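Local structure of sulfoquinovosidase (Escherichia coli, 5AEG) at residues A[118-123]-A[212-217]; A[143-148]-A[206-211]; A[558-563]-A[655-660]; A[565-570]-A[672-677]. The protein hydrolyses sulfoquinovosyl diacylglycerides and simple sulfoquinovosides such as sulfoquinovosyl glycerol, releasing sulfoquinovose that E. coli degrades by sulfoglycolysis. All coordinates share one frame; numbering follows the deposited sequence.

Interaction 1: A[118-123]-A[212-217]; sequences WLRLAA and YHELAL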
loop_
_atom_site.group_PDB
_atom_site.type_symbol
_atom_site.label_atom_id
_atom_site.label_comp_id
_atom_site.label_asym_id
_atom_site.label_seq_id
_atom_site.Cartn_x
_atom_site.Cartn_y
_atom_site.Cartn_z
ATOM N N TRP A 118 -5.796 21.092 -15.418
ATOM C CA TRP A 118 -7.032 20.402 -15.000
ATOM C C TRP A 118 -7.649 19.776 -16.221
ATOM O O TRP A 118 -7.933 20.498 -17.203
ATOM C CB TRP A 118 -8.036 21.338 -14.386
ATOM C CG TRP A 118 -7.639 22.108 -13.181
ATOM C CD1 TRP A 118 -8.083 21.864 -11.866
ATOM C CD2 TRP A 118 -6.756 23.251 -13.090
ATOM N NE1 TRP A 118 -7.513 22.767 -11.017
ATOM C CE2 TRP A 118 -6.718 23.642 -11.719
ATOM C CE3 TRP A 118 -6.040 23.999 -14.013
ATOM C CZ2 TRP A 118 -6.012 24.744 -11.278
ATOM C CZ3 TRP A 118 -5.318 25.062 -13.575
ATOM C CH2 TRP A 118 -5.311 25.443 -12.206
ATOM N N LEU A 119 -7.846 18.445 -16.221
ATOM C CA LEU A 119 -8.418 17.750 -17.333
ATOM C C LEU A 119 -9.620 16.991 -16.886
ATOM O O LEU A 119 -9.521 16.253 -15.902
ATOM C CB LEU A 119 -7.380 16.803 -17.898
ATOM C CG LEU A 119 -7.845 15.856 -19.021
ATOM C CD1 LEU A 119 -8.043 16.600 -20.361
ATOM C CD2 LEU A 119 -6.817 14.754 -19.236
ATOM N N ARG A 120 -10.754 17.172 -17.581
ATOM C CA ARG A 120 -11.974 16.405 -17.338
ATOM C C ARG A 120 -12.132 15.238 -18.311
ATOM O O ARG A 120 -12.042 15.345 -19.567
ATOM C CB ARG A 120 -13.261 17.264 -17.271
ATOM C CG ARG A 120 -13.199 18.436 -16.337
ATOM C CD ARG A 120 -14.479 19.203 -16.252
ATOM N NE ARG A 120 -14.409 20.133 -15.150
ATOM C CZ ARG A 120 -15.407 20.965 -14.852
ATOM N NH1 ARG A 120 -16.492 20.997 -15.588
ATOM N NH2 ARG A 120 -15.316 21.776 -13.835
ATOM N N LEU A 121 -12.384 14.089 -17.711
ATOM C CA LEU A 121 -12.766 12.907 -18.370
ATOM C C LEU A 121 -14.263 12.689 -18.265
ATOM O O LEU A 121 -14.885 12.879 -17.231
ATOM C CB LEU A 121 -12.030 11.666 -17.804
ATOM C CG LEU A 121 -10.508 11.751 -17.720
ATOM C CD1 LEU A 121 -9.990 10.440 -17.138
ATOM C CD2 LEU A 121 -9.887 11.983 -19.067
ATOM N N ALA A 122 -14.898 12.304 -19.370
ATOM C CA ALA A 122 -16.321 12.109 -19.344
ATOM C C ALA A 122 -16.602 10.878 -18.354
ATOM O O ALA A 122 -15.806 9.964 -18.291
ATOM C CB ALA A 122 -16.829 11.764 -20.735
ATOM N N ALA A 123 -17.723 10.916 -17.694
ATOM C CA ALA A 123 -18.205 9.819 -16.898
ATOM C C ALA A 123 -19.690 9.699 -16.868
ATOM O O ALA A 123 -20.373 10.638 -17.220
ATOM C CB ALA A 123 -17.718 10.030 -15.451
ATOM N N TYR A 212 -18.377 13.811 -14.861
ATOM C CA TYR A 212 -17.017 13.816 -15.246
ATOM C C TYR A 212 -16.082 13.570 -14.018
ATOM O O TYR A 212 -16.416 13.869 -12.895
ATOM C CB TYR A 212 -16.625 15.162 -15.944
ATOM C CG TYR A 212 -16.871 16.333 -15.074
ATOM C CD1 TYR A 212 -15.867 16.751 -14.161
ATOM C CD2 TYR A 212 -18.086 17.016 -15.086
ATOM C CE1 TYR A 212 -16.083 17.793 -13.309
ATOM C CE2 TYR A 212 -18.319 18.105 -14.225
ATOM C CZ TYR A 212 -17.272 18.481 -13.357
ATOM O OH TYR A 212 -17.369 19.462 -12.479
ATOM N N HIS A 213 -14.941 13.032 -14.328
ATOM C CA HIS A 213 -13.820 12.965 -13.345
ATOM C C HIS A 213 -12.908 14.155 -13.639
ATOM O O HIS A 213 -12.680 14.451 -14.820
ATOM C CB HIS A 213 -13.045 11.702 -13.575
ATOM C CG HIS A 213 -13.896 10.468 -13.555
ATOM N ND1 HIS A 213 -14.942 10.285 -12.687
ATOM C CD2 HIS A 213 -13.859 9.375 -14.335
ATOM C CE1 HIS A 213 -15.494 9.118 -12.909
ATOM N NE2 HIS A 213 -14.866 8.547 -13.921
ATOM N N GLU A 214 -12.355 14.800 -12.639
ATOM C CA GLU A 214 -11.436 15.913 -12.954
ATOM C C GLU A 214 -10.129 15.590 -12.301
ATOM O O GLU A 214 -10.061 15.393 -11.044
ATOM C CB GLU A 214 -11.967 17.230 -12.392
ATOM C CG GLU A 214 -11.042 18.432 -12.789
ATOM C CD GLU A 214 -11.687 19.761 -12.514
ATOM O OE1 GLU A 214 -11.629 20.198 -11.346
ATOM O OE2 GLU A 214 -12.309 20.348 -13.414
ATOM N N LEU A 215 -9.095 15.556 -13.113
ATOM C CA LEU A 215 -7.754 15.249 -12.723
ATOM C C LEU A 215 -6.934 16.530 -12.750
ATOM O O LEU A 215 -6.721 17.127 -13.844
ATOM C CB LEU A 215 -7.174 14.263 -13.674
ATOM C CG LEU A 215 -8.019 13.012 -14.018
ATOM C CD1 LEU A 215 -7.146 12.100 -14.854
ATOM C CD2 LEU A 215 -8.491 12.305 -12.811
ATOM N N ALA A 216 -6.470 16.932 -11.585
ATOM C CA ALA A 216 -5.616 18.093 -11.408
ATOM C C ALA A 216 -4.164 17.683 -11.233
ATOM O O ALA A 216 -3.848 16.797 -10.402
ATOM C CB ALA A 216 -6.089 18.946 -10.280
ATOM N N LEU A 217 -3.276 18.283 -12.045
ATOM C CA LEU A 217 -1.863 18.027 -11.952
ATOM C C LEU A 217 -1.083 19.327 -11.692
ATOM O O LEU A 217 -1.389 20.388 -12.277
ATOM C CB LEU A 217 -1.269 17.379 -13.219
ATOM C CG LEU A 217 -1.788 16.056 -13.705
ATOM C CD1 LEU A 217 -2.945 16.257 -14.602
ATOM C CD2 LEU A 217 -0.679 15.328 -14.420
#

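Interaction 2: A[143-148]-A[206-211]; sequences GKPFPL and DFSAPE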
loop_
_atom_site.group_PDB
_atom_site.type_symbol
_atom_site.label_atom_id
_atom_site.label_comp_id
_atom_site.label_asym_id
_atom_site.label_seq_id
_atom_site.Cartn_x
_atom_site.Cartn_y
_atom_site.Cartn_z
ATOM N N GLY A 143 -17.740 10.058 -5.565
ATOM C CA GLY A 143 -18.321 10.975 -4.631
ATOM C C GLY A 143 -17.318 11.890 -3.930
ATOM O O GLY A 143 -17.718 12.855 -3.332
ATOM N N LYS A 144 -16.019 11.641 -4.061
ATOM C CA LYS A 144 -15.041 12.387 -3.292
ATOM C C LYS A 144 -13.812 12.693 -4.105
ATOM O O LYS A 144 -13.475 11.950 -5.066
ATOM C CB LYS A 144 -14.542 11.527 -2.094
ATOM C CG LYS A 144 -15.584 11.153 -1.061
ATOM C CD LYS A 144 -15.950 12.368 -0.229
ATOM C CE LYS A 144 -15.292 12.366 1.154
ATOM N NZ LYS A 144 -15.868 13.448 2.013
ATOM N N PRO A 145 -13.043 13.720 -3.663
ATOM C CA PRO A 145 -11.744 13.992 -4.202
ATOM C C PRO A 145 -10.619 13.363 -3.396
ATOM O O PRO A 145 -10.712 13.220 -2.182
ATOM C CB PRO A 145 -11.700 15.545 -4.190
ATOM C CG PRO A 145 -12.428 15.881 -2.871
ATOM C CD PRO A 145 -13.525 14.838 -2.821
ATOM N N PHE A 146 -9.575 12.993 -4.101
ATOM C CA PHE A 146 -8.383 12.353 -3.523
ATOM C C PHE A 146 -7.125 13.052 -3.973
ATOM O O PHE A 146 -6.549 12.747 -5.045
ATOM C CB PHE A 146 -8.327 10.850 -3.800
ATOM C CG PHE A 146 -9.472 10.109 -3.160
ATOM C CD1 PHE A 146 -10.705 10.089 -3.804
ATOM C CD2 PHE A 146 -9.331 9.481 -1.929
ATOM C CE1 PHE A 146 -11.783 9.469 -3.235
ATOM C CE2 PHE A 146 -10.435 8.886 -1.330
ATOM C CZ PHE A 146 -11.666 8.905 -1.964
ATOM N N PRO A 147 -6.635 13.948 -3.122
ATOM C CA PRO A 147 -5.243 14.326 -3.268
ATOM C C PRO A 147 -4.343 13.079 -3.205
ATOM O O PRO A 147 -4.525 12.177 -2.338
ATOM C CB PRO A 147 -4.990 15.201 -2.016
ATOM C CG PRO A 147 -6.361 15.773 -1.712
ATOM C CD PRO A 147 -7.228 14.538 -1.931
ATOM N N LEU A 148 -3.331 13.090 -4.048
ATOM C CA LEU A 148 -2.367 12.025 -4.213
ATOM C C LEU A 148 -0.947 12.525 -3.895
ATOM O O LEU A 148 -0.159 12.968 -4.797
ATOM C CB LEU A 148 -2.405 11.505 -5.653
ATOM C CG LEU A 148 -3.800 10.926 -6.026
ATOM C CD1 LEU A 148 -3.828 10.590 -7.521
ATOM C CD2 LEU A 148 -4.257 9.714 -5.179
ATOM N N ASP A 206 -10.476 13.984 -8.706
ATOM C CA ASP A 206 -11.734 14.356 -8.122
ATOM C C ASP A 206 -12.832 13.512 -8.795
ATOM O O ASP A 206 -13.132 13.629 -9.989
ATOM C CB ASP A 206 -11.966 15.849 -8.254
ATOM C CG ASP A 206 -13.254 16.298 -7.634
ATOM O OD1 ASP A 206 -13.984 15.507 -7.005
ATOM O OD2 ASP A 206 -13.529 17.483 -7.692
ATOM N N PHE A 207 -13.427 12.621 -8.012
ATOM C CA PHE A 207 -14.457 11.715 -8.490
ATOM C C PHE A 207 -15.839 12.103 -8.002
ATOM O O PHE A 207 -16.747 11.263 -7.967
ATOM C CB PHE A 207 -14.076 10.250 -8.097
ATOM C CG PHE A 207 -12.780 9.782 -8.650
ATOM C CD1 PHE A 207 -12.588 9.645 -10.017
ATOM C CD2 PHE A 207 -11.713 9.495 -7.811
ATOM C CE1 PHE A 207 -11.407 9.181 -10.499
ATOM C CE2 PHE A 207 -10.523 9.096 -8.286
ATOM C CZ PHE A 207 -10.356 8.929 -9.646
ATOM N N SER A 208 -16.035 13.374 -7.700
ATOM C CA SER A 208 -17.253 13.905 -7.056
ATOM C C SER A 208 -18.393 14.157 -8.050
ATOM O O SER A 208 -19.581 14.032 -7.725
ATOM C CB SER A 208 -16.968 15.271 -6.411
ATOM O OG SER A 208 -16.135 14.990 -5.332
ATOM N N ALA A 209 -18.031 14.553 -9.264
ATOM C CA ALA A 209 -19.095 15.104 -10.156
ATOM C C ALA A 209 -19.743 13.961 -10.933
ATOM O O ALA A 209 -19.038 13.051 -11.474
ATOM C CB ALA A 209 -18.517 16.188 -11.094
ATOM N N PRO A 210 -21.100 13.985 -11.002
ATOM C CA PRO A 210 -21.768 12.861 -11.694
ATOM C C PRO A 210 -21.394 12.664 -13.137
ATOM O O PRO A 210 -21.362 11.508 -13.596
ATOM C CB PRO A 210 -23.285 13.151 -11.497
ATOM C CG PRO A 210 -23.342 14.057 -10.341
ATOM C CD PRO A 210 -22.048 14.854 -10.303
ATOM N N GLU A 211 -21.071 13.746 -13.873
ATOM C CA GLU A 211 -20.770 13.633 -15.346
ATOM C C GLU A 211 -19.312 13.643 -15.787
ATOM O O GLU A 211 -18.997 13.481 -16.952
ATOM C CB GLU A 211 -21.541 14.726 -16.141
ATOM C CG GLU A 211 -23.075 14.703 -15.934
ATOM C CD GLU A 211 -23.768 13.456 -16.544
ATOM O OE1 GLU A 211 -23.198 12.797 -17.457
ATOM O OE2 GLU A 211 -24.879 13.060 -16.061
#

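Interaction 3: A[558-563]-A[655-660]; sequences FARMTT and IGKPPV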
loop_
_atom_site.group_PDB
_atom_site.type_symbol
_atom_site.label_atom_id
_atom_site.label_comp_id
_atom_site.label_asym_id
_atom_site.label_seq_id
_atom_site.Cartn_x
_atom_site.Cartn_y
_atom_site.Cartn_z
ATOM N N PHE A 558 -3.555 -18.310 19.249
ATOM C CA PHE A 558 -2.531 -18.357 18.211
ATOM C C PHE A 558 -2.270 -19.796 17.697
ATOM O O PHE A 558 -2.061 -20.005 16.467
ATOM C CB PHE A 558 -1.246 -17.636 18.720
ATOM C CG PHE A 558 -1.301 -16.135 18.543
ATOM C CD1 PHE A 558 -1.996 -15.304 19.431
ATOM C CD2 PHE A 558 -0.778 -15.596 17.380
ATOM C CE1 PHE A 558 -2.067 -13.938 19.206
ATOM C CE2 PHE A 558 -0.847 -14.252 17.158
ATOM C CZ PHE A 558 -1.513 -13.436 18.047
ATOM N N ALA A 559 -2.219 -20.780 18.618
ATOM C CA ALA A 559 -2.025 -22.191 18.186
ATOM C C ALA A 559 -3.183 -22.596 17.188
ATOM O O ALA A 559 -2.907 -23.052 16.108
ATOM C CB ALA A 559 -1.918 -23.166 19.374
ATOM N N ARG A 560 -4.414 -22.301 17.540
ATOM C CA ARG A 560 -5.579 -22.655 16.712
ATOM C C ARG A 560 -5.553 -21.949 15.368
ATOM O O ARG A 560 -5.657 -22.586 14.330
ATOM C CB ARG A 560 -6.870 -22.343 17.455
ATOM C CG ARG A 560 -8.199 -22.445 16.631
ATOM C CD ARG A 560 -9.404 -21.768 17.319
ATOM N NE ARG A 560 -10.585 -21.761 16.448
ATOM C CZ ARG A 560 -11.305 -22.846 16.130
ATOM N NH1 ARG A 560 -11.042 -24.020 16.666
ATOM N NH2 ARG A 560 -12.319 -22.768 15.279
ATOM N N MET A 561 -5.308 -20.630 15.373
ATOM C CA MET A 561 -5.412 -19.886 14.104
ATOM C C MET A 561 -4.232 -20.014 13.244
ATOM O O MET A 561 -4.383 -19.964 11.997
ATOM C CB MET A 561 -5.808 -18.388 14.346
ATOM C CG MET A 561 -7.056 -18.200 15.209
ATOM S SD MET A 561 -8.483 -19.223 14.768
ATOM C CE MET A 561 -8.925 -18.489 13.199
ATOM N N THR A 562 -3.036 -20.226 13.815
ATOM C CA THR A 562 -1.913 -20.597 12.976
ATOM C C THR A 562 -2.071 -21.989 12.367
ATOM O O THR A 562 -1.543 -22.225 11.278
ATOM C CB THR A 562 -0.525 -20.468 13.649
ATOM O OG1 THR A 562 -0.431 -21.325 14.794
ATOM C CG2 THR A 562 -0.316 -19.032 14.098
ATOM N N THR A 563 -2.771 -22.877 13.060
ATOM C CA THR A 563 -3.065 -24.182 12.440
ATOM C C THR A 563 -4.074 -24.011 11.311
ATOM O O THR A 563 -3.950 -24.665 10.314
ATOM C CB THR A 563 -3.561 -25.170 13.491
ATOM O OG1 THR A 563 -2.549 -25.281 14.456
ATOM C CG2 THR A 563 -3.753 -26.497 12.912
ATOM N N ILE A 655 -14.881 -15.352 19.074
ATOM C CA ILE A 655 -13.448 -15.316 18.761
ATOM C C ILE A 655 -12.979 -16.713 18.416
ATOM O O ILE A 655 -13.350 -17.710 19.067
ATOM C CB ILE A 655 -12.679 -14.704 19.953
ATOM C CG1 ILE A 655 -12.926 -13.185 20.001
ATOM C CG2 ILE A 655 -11.221 -14.991 19.854
ATOM C CD1 ILE A 655 -12.700 -12.594 21.345
ATOM N N GLY A 656 -12.222 -16.851 17.360
ATOM C CA GLY A 656 -11.727 -18.139 16.859
ATOM C C GLY A 656 -12.637 -18.783 15.759
ATOM O O GLY A 656 -12.241 -19.768 15.112
ATOM N N LYS A 657 -13.847 -18.262 15.601
ATOM C CA LYS A 657 -14.803 -18.694 14.527
ATOM C C LYS A 657 -15.238 -17.465 13.706
ATOM O O LYS A 657 -16.392 -17.052 13.728
ATOM C CB LYS A 657 -15.987 -19.406 15.174
ATOM C CG LYS A 657 -15.536 -20.668 15.842
ATOM C CD LYS A 657 -16.642 -21.443 16.537
ATOM C CE LYS A 657 -15.982 -22.606 17.261
ATOM N NZ LYS A 657 -17.051 -23.520 17.697
ATOM N N PRO A 658 -14.278 -16.886 12.966
ATOM C CA PRO A 658 -14.542 -15.636 12.227
ATOM C C PRO A 658 -15.556 -15.917 11.095
ATOM O O PRO A 658 -15.740 -17.073 10.695
ATOM C CB PRO A 658 -13.230 -15.297 11.604
ATOM C CG PRO A 658 -12.394 -16.536 11.638
ATOM C CD PRO A 658 -12.883 -17.243 12.897
ATOM N N PRO A 659 -16.174 -14.874 10.580
ATOM C CA PRO A 659 -17.228 -15.125 9.544
ATOM C C PRO A 659 -16.595 -15.420 8.211
ATOM O O PRO A 659 -16.128 -14.467 7.519
ATOM C CB PRO A 659 -18.023 -13.830 9.540
ATOM C CG PRO A 659 -17.681 -13.141 10.837
ATOM C CD PRO A 659 -16.221 -13.477 11.035
ATOM N N VAL A 660 -16.417 -16.731 7.951
ATOM C CA VAL A 660 -15.699 -17.253 6.833
ATOM C C VAL A 660 -16.606 -18.303 6.188
ATOM O O VAL A 660 -17.098 -19.188 6.883
ATOM C CB VAL A 660 -14.353 -17.913 7.244
ATOM C CG1 VAL A 660 -13.702 -18.620 6.074
ATOM C CG2 VAL A 660 -13.351 -16.852 7.818
#

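Interaction 4: A[565-570]-A[672-677]; sequences FTTLKP and FASLKS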
loop_
_atom_site.group_PDB
_atom_site.type_symbol
_atom_site.label_atom_id
_atom_site.label_comp_id
_atom_site.label_asym_id
_atom_site.label_seq_id
_atom_site.Cartn_x
_atom_site.Cartn_y
_atom_site.Cartn_z
ATOM N N PHE A 565 -4.258 -21.334 9.463
ATOM C CA PHE A 565 -3.552 -20.679 8.386
ATOM C C PHE A 565 -2.681 -21.707 7.640
ATOM O O PHE A 565 -2.629 -21.748 6.380
ATOM C CB PHE A 565 -2.661 -19.525 8.989
ATOM C CG PHE A 565 -1.697 -18.930 8.022
ATOM C CD1 PHE A 565 -2.149 -18.046 7.070
ATOM C CD2 PHE A 565 -0.346 -19.154 8.147
ATOM C CE1 PHE A 565 -1.246 -17.431 6.203
ATOM C CE2 PHE A 565 0.582 -18.540 7.332
ATOM C CZ PHE A 565 0.114 -17.677 6.309
ATOM N N THR A 566 -1.956 -22.522 8.376
ATOM C CA THR A 566 -1.033 -23.487 7.759
ATOM C C THR A 566 -1.811 -24.592 6.987
ATOM O O THR A 566 -1.351 -25.038 5.956
ATOM C CB THR A 566 -0.026 -24.143 8.731
ATOM O OG1 THR A 566 -0.723 -24.769 9.811
ATOM C CG2 THR A 566 0.931 -23.080 9.255
ATOM N N THR A 567 -3.013 -24.912 7.442
ATOM C CA THR A 567 -3.856 -25.867 6.727
ATOM C C THR A 567 -4.218 -25.358 5.306
ATOM O O THR A 567 -4.270 -26.136 4.324
ATOM C CB THR A 567 -5.100 -26.170 7.485
ATOM O OG1 THR A 567 -4.768 -26.709 8.778
ATOM C CG2 THR A 567 -6.004 -27.208 6.704
ATOM N N LEU A 568 -4.408 -24.033 5.180
ATOM C CA LEU A 568 -4.656 -23.430 3.893
ATOM C C LEU A 568 -3.491 -23.319 2.959
ATOM O O LEU A 568 -3.711 -22.915 1.796
ATOM C CB LEU A 568 -5.273 -22.041 4.083
ATOM C CG LEU A 568 -6.596 -21.961 4.820
ATOM C CD1 LEU A 568 -6.899 -20.497 5.012
ATOM C CD2 LEU A 568 -7.686 -22.559 3.973
ATOM N N LYS A 569 -2.261 -23.654 3.389
ATOM C CA LYS A 569 -1.074 -23.486 2.591
ATOM C C LYS A 569 -1.212 -23.778 1.082
ATOM O O LYS A 569 -0.837 -22.945 0.252
ATOM C CB LYS A 569 0.124 -24.184 3.168
ATOM C CG LYS A 569 1.375 -24.231 2.312
ATOM C CD LYS A 569 2.582 -24.789 3.046
ATOM C CE LYS A 569 3.843 -24.597 2.235
ATOM N NZ LYS A 569 4.926 -25.231 2.996
ATOM N N PRO A 570 -1.717 -24.967 0.723
ATOM C CA PRO A 570 -1.663 -25.264 -0.717
ATOM C C PRO A 570 -2.629 -24.393 -1.505
ATOM O O PRO A 570 -2.362 -24.049 -2.656
ATOM C CB PRO A 570 -2.027 -26.796 -0.786
ATOM C CG PRO A 570 -2.739 -27.014 0.478
ATOM C CD PRO A 570 -2.097 -26.145 1.512
ATOM N N PHE A 672 -11.288 -27.434 3.012
ATOM C CA PHE A 672 -12.022 -26.459 3.814
ATOM C C PHE A 672 -12.931 -27.111 4.833
ATOM O O PHE A 672 -13.080 -26.602 5.924
ATOM C CB PHE A 672 -12.824 -25.485 2.952
ATOM C CG PHE A 672 -12.010 -24.753 1.899
ATOM C CD1 PHE A 672 -10.689 -24.455 2.095
ATOM C CD2 PHE A 672 -12.595 -24.408 0.677
ATOM C CE1 PHE A 672 -9.958 -23.781 1.143
ATOM C CE2 PHE A 672 -11.869 -23.712 -0.290
ATOM C CZ PHE A 672 -10.563 -23.379 -0.045
ATOM N N ALA A 673 -13.503 -28.266 4.508
ATOM C CA ALA A 673 -14.311 -28.950 5.476
ATOM C C ALA A 673 -13.481 -29.449 6.731
ATOM O O ALA A 673 -13.999 -29.629 7.812
ATOM C CB ALA A 673 -15.008 -30.146 4.800
ATOM N N SER A 674 -12.233 -29.651 6.551
ATOM C CA SER A 674 -11.336 -30.097 7.607
ATOM C C SER A 674 -11.002 -29.001 8.651
ATOM O O SER A 674 -10.589 -29.309 9.751
ATOM C CB SER A 674 -10.063 -30.631 6.986
ATOM O OG SER A 674 -9.067 -29.655 6.669
ATOM N N LEU A 675 -11.268 -27.735 8.342
ATOM C CA LEU A 675 -10.953 -26.575 9.229
ATOM C C LEU A 675 -11.622 -26.610 10.591
ATOM O O LEU A 675 -10.953 -26.406 11.621
ATOM C CB LEU A 675 -11.326 -25.241 8.547
ATOM C CG LEU A 675 -10.514 -24.880 7.303
ATOM C CD1 LEU A 675 -11.003 -23.562 6.703
ATOM C CD2 LEU A 675 -9.052 -24.780 7.613
ATOM N N LYS A 676 -12.889 -26.912 10.594
ATOM C CA LYS A 676 -13.645 -26.961 11.786
ATOM C C LYS A 676 -13.227 -28.043 12.840
ATOM O O LYS A 676 -13.540 -27.898 14.019
ATOM C CB LYS A 676 -15.103 -27.177 11.425
ATOM C CG LYS A 676 -15.471 -28.615 11.256
ATOM C CD LYS A 676 -16.957 -28.747 11.053
ATOM C CE LYS A 676 -17.448 -28.179 9.729
ATOM N NZ LYS A 676 -16.725 -28.736 8.545
ATOM N N SER A 677 -12.560 -29.101 12.446
ATOM C CA SER A 677 -12.137 -30.069 13.450
ATOM C C SER A 677 -10.685 -29.838 13.899
ATOM O O SER A 677 -10.128 -30.643 14.606
ATOM C CB SER A 677 -12.352 -31.478 12.909
ATOM O OG SER A 677 -11.740 -31.584 11.662
#

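Interaction 1: A[118-123]-A[212-217]
Strands 118-122 and 212-217 run antiparallel with their short axes at 156°, and the hydrogen-bonded pairs Leu119-Leu215 and Leu121-His213 alternate with the non-hydrogen-bonded pairs Trp118-Ala216, Arg120-Glu214 and Ala122-Tyr212. Each hydrogen-bonded pair exchanges two N-H...O bonds, among them Leu215 N to Leu119 O at 2.9 Å. The side chain of Arg120 is held at an edge and on a face. At the edge, its NE donates an almost straight bond of 2.7 Å to Glu214 OE2 within the guanidinium plane, meeting OE2 on its anti side, tilted out of the carboxylate plane; NH2 adds a weak one to the same oxygen. The flat group also stacks on the Tyr212 ring, the planes only 8° apart, with CZ off-centre at 4.0 Å from the ring centroid. The extended chain also carries CD over the ring in a CH-pi contact, 3.8 Å from the centroid. Tyr212 wedges CG between its backbone N and carbonyl carbon (chi1 58°), which stands the ring beside Arg120. These strands belong to the galactose mutarotase-like N-terminal domain, a beta-sandwich in this family. Opposite the salt bridge, Leu119, Leu121 and Leu215 turn to the buried face and meet Leu224 and Phe226 of strand 221-228; Leu121 CD1 comes 4.0 Å from Leu215 CD1. On the salt-bridge face, Trp118 CD1 rests 3.9 Å from Ala216 CB, and its indole makes a cation-pi contact with Lys64. Where strand 118-122 ends, Ala123 CB covers one face of the His213 imidazole, 3.7 Å from the ring centroid.

Interaction 2: A[143-148]-A[206-211]
An Asx turn at Asp206 follows the pairing of Pro145 with Asp206, a non-hydrogen-bonded antiparallel bridge between strand 145-148 and the end of strand 203-206 in the galactose mutarotase-like beta-sandwich domain. Just beyond the bridge, toward Gly143, two backbone bonds join the chains: Gly143 N donates to Phe207 O at 2.9 Å and Phe207 N to Lys144 O at 3.0 Å. In both, the donor stands well above the plane of the carbonyl that receives it. Gly143 has a positive phi of 105°, at which a side chain would jam against the carbonyl oxygen of the preceding residue. With CG of Asp206 anti to the backbone N (chi1 -179°), OD1 comes forward to take two bonds from Ser208: OG at 2.8 Å, nearly in line with the C-O bond, and N at 3.0 Å from above the carboxylate plane. The same OD1 lies against the proline, 3.6 Å from Pro145 CB, while Ser208 OG packs 3.6 Å from Pro145 CD. With an alanine at Asp206, the serine hydroxyl and amide are likely to lose their shared acceptor, and the turn its fixed shape beside Pro145. The loop that follows is tied by Arg142, whose NH2 bonds to Ala209 O and Pro210 O. On the buried side, Phe207 also meets Phe187 and His213 edge-to-face. The two phenylalanine side chains of the contact cross at about a right angle, bringing Phe146 CD1 near the plane of the Phe207 ring at its edge, 4.2 Å from Phe207 CD2.

Interaction 3: A[558-563]-A[655-660]
Arg560 reaches from its helix to the backbone of Gly656 and grips the carbonyl oxygen side-on with two nitrogens, NE to O at 2.9 Å and NH2 to O at 3.0 Å. The side chain leaves with CG anti to the backbone N (chi1 170°) and stays extended to NE; a turn at chi4 of 71° then sets the guanidinium edge against the oxygen, which lies in the guanidinium plane. Both donors come from the same face of the carbonyl. Helix 552-567 follows the last strand of the TIM barrel, and the loop 655-660 belongs to the C-terminal domain, so this grip joins two domains. A leucine in place of Arg560 would probably leave Gly656 O without either of these donors and remove the polar link between helix 552-567 and loop 655-660. Met561, in contrast, is bent at chi2 and chi3, which folds SD to 3.8 Å from Gly656 O and points CE tip to tip at Pro658 CD, 4.2 Å away. Gly656 N is bonded in turn to Asp526. The extended Lys657 crosses Arg560 at about a right angle, its CG 3.9 Å from NH2.

Interaction 4: A[565-570]-A[672-677]
The ring of Phe672 is met obliquely by one branch of Leu568, whose CD2 lies 3.8 Å from CE1 and 4.0 Å from CD1 of the phenylalanine. Two aromatic neighbours also meet it: Tyr571 packs with it edge-to-face, and Tyr662 approaches with the planes at about 55°. The side chains of Leu568 and Phe672 cross at about a right angle, and both also touch Ile613 of strand 613-615 in the C-terminal beta domain. The same leucine methyl, CD2, makes a looser contact with Leu675 CD1 at 4.4 Å. One residue earlier, Thr567 divides its branches by chemistry. Its OG1 turns back along its own helix to the carbonyl oxygen of Thr563, while CG2, anti to the backbone N, faces residues 672-677. That methyl lies 4.0 Å from Leu675 CD2 as the two side chains slide past each other in opposite directions, and 3.9 Å from Ser674 OG. Leu675 CD2 also comes within 4.2 Å of Thr567 CB, and the threonine side chain touches Leu671 of helix 669-673 as well. The serine hydroxyl likewise spends its polar end on its own chain, bonding to Leu671 O. Across the interface itself only apolar and van der Waals contacts are made, those of the C-terminal tail at the end of helix 669-673 docking where helix 552-567 gives way to helix 569-582. Helix 552-567 follows the eighth barrel strand, 534-536, which makes this an interface between the TIM barrel and the C-terminal part of the chain.

Interactions 1 and 2 adjoin in the galactose mutarotase-like domain, centres about 9 Å apart: Glu214 O probably bonds to Asp206 N and Ala123 N to Glu211 O, so both share one run of antiparallel pairing. Interactions 3 and 4 share helix 552-567, centres about 10 Å apart, and hold it to the C-terminal part of the chain. Interactions 1 and 3 lie about 45 Å apart between centres. The first pair is partly buried and rests on backbone bonds, with a salt bridge and stack added in interaction 1; the second pair is buried and relies on side chains: in interaction 3 an arginine grips one backbone carbonyl oxygen with two nitrogens, in interaction 4 contacts are apolar.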